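Local coordinates for uncharacterized protein PA2218 (Pseudomonas aeruginosa, PDB 2HDW) that is of unknown function but adopts an alpha/beta hydrolase fold and is probably a hydrolase, at residues 220-223 against 224-227. Sequence-based numbering, arbitrary orientation.
Sequences LEQR and TRTL
Glu221 and Arg225, four residues apart on one helix, form a salt bridge whose carboxylate and guanidinium planes lie only 24° from coplanar. Arg225 NE donates to Glu221 OE2 over 3.0 Å, 12° out of the guanidinium plane and onto the syn lone pair. Arg225 NH2 sits 2.7 Å from both Glu221 OE1 and Glu221 OE2, and both bonds are weak. With CG anti to the backbone N (chi1 -177°) and a bend at chi3, the Arg225 chain turns its guanidinium back toward the preceding turn. There the group also covers Gln222, whose CA sits over one face while its CG comes within 3.1 Å of Arg225 NH2; the Gln222 amide itself turns elsewhere, its OE1 accepting from Thr219 N at the helix start.

Backbone bonds from i+4 to i join all four pairs, from Thr224 N to Leu220 O through Leu227 N to Arg223 O. Leu220 O has a second donor: Thr224 OG1 reaches it over 2.7 Å from the opposite face of the carbonyl plane to the backbone N-H.

Carbon contacts are few. The Leu227 CD1 methyl lies 4.0 Å from Arg223 NE, approaching the guanidinium obliquely. Arg223 NH2 is hydrogen-bonded to Met293 O, tying this surface helix to the loop that Thr226 and Leu227 also touch. The i+4 to i bonding is that of a regular alpha-helix, here the N-terminal end of helix 220-240, with an i to i+4 Glu-Arg salt bridge at the periphery of the alpha/beta hydrolase fold.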
# COMPACT_ATOMS: atom_id res chain seq x y z
N LEU A 220 3.15 -3.70 27.70
CA LEU A 220 3.48 -2.31 27.97
C LEU A 220 4.97 -2.18 28.31
O LEU A 220 5.63 -1.24 27.87
CB LEU A 220 2.67 -1.77 29.15
CG LEU A 220 3.09 -0.38 29.63
CD1 LEU A 220 2.82 0.65 28.53
CD2 LEU A 220 2.32 -0.03 30.90
N GLU A 221 5.48 -3.13 29.08
CA GLU A 221 6.88 -3.12 29.48
C GLU A 221 7.79 -3.19 28.28
O GLU A 221 8.79 -2.48 28.20
CB GLU A 221 7.16 -4.29 30.44
CG GLU A 221 8.63 -4.46 30.81
CD GLU A 221 9.44 -5.18 29.74
OE1 GLU A 221 9.13 -6.36 29.44
OE2 GLU A 221 10.39 -4.57 29.20
N GLN A 222 7.45 -4.06 27.34
CA GLN A 222 8.24 -4.23 26.12
C GLN A 222 8.09 -3.00 25.22
O GLN A 222 9.05 -2.57 24.59
CB GLN A 222 7.79 -5.50 25.40
CG GLN A 222 7.85 -6.73 26.31
CD GLN A 222 7.43 -8.02 25.63
OE1 GLN A 222 6.29 -8.17 25.18
NE2 GLN A 222 8.36 -8.98 25.55
N ARG A 223 6.88 -2.45 25.17
CA ARG A 223 6.62 -1.26 24.35
C ARG A 223 7.43 -0.09 24.90
O ARG A 223 8.04 0.67 24.16
CB ARG A 223 5.13 -0.91 24.38
CG ARG A 223 4.78 0.43 23.70
CD ARG A 223 3.31 0.81 23.88
NE ARG A 223 3.07 2.22 23.57
CZ ARG A 223 2.69 2.69 22.39
NH1 ARG A 223 2.47 1.86 21.37
NH2 ARG A 223 2.55 4.00 22.21
N THR A 224 7.41 0.05 26.23
CA THR A 224 8.13 1.12 26.90
C THR A 224 9.63 0.98 26.65
O THR A 224 10.32 1.97 26.42
CB THR A 224 7.86 1.08 28.42
OG1 THR A 224 6.45 1.26 28.65
CG2 THR A 224 8.63 2.18 29.14
N ARG A 225 10.11 -0.25 26.69
CA ARG A 225 11.52 -0.54 26.46
C ARG A 225 11.90 -0.10 25.04
O ARG A 225 12.94 0.51 24.83
CB ARG A 225 11.76 -2.04 26.64
CG ARG A 225 13.20 -2.50 26.50
CD ARG A 225 13.22 -3.98 26.12
NE ARG A 225 12.25 -4.75 26.90
CZ ARG A 225 11.62 -5.84 26.47
NH1 ARG A 225 11.86 -6.32 25.25
NH2 ARG A 225 10.75 -6.46 27.26
N THR A 226 11.04 -0.42 24.08
CA THR A 226 11.29 -0.05 22.69
C THR A 226 11.33 1.47 22.52
O THR A 226 12.21 2.01 21.85
CB THR A 226 10.20 -0.64 21.75
OG1 THR A 226 10.27 -2.07 21.79
CG2 THR A 226 10.41 -0.16 20.31
N LEU A 227 10.38 2.16 23.15
CA LEU A 227 10.33 3.61 23.07
C LEU A 227 11.57 4.24 23.70
O LEU A 227 12.13 5.21 23.18
CB LEU A 227 9.06 4.13 23.74
CG LEU A 227 7.77 3.74 23.00
CD1 LEU A 227 6.56 4.21 23.81
CD2 LEU A 227 7.77 4.35 21.60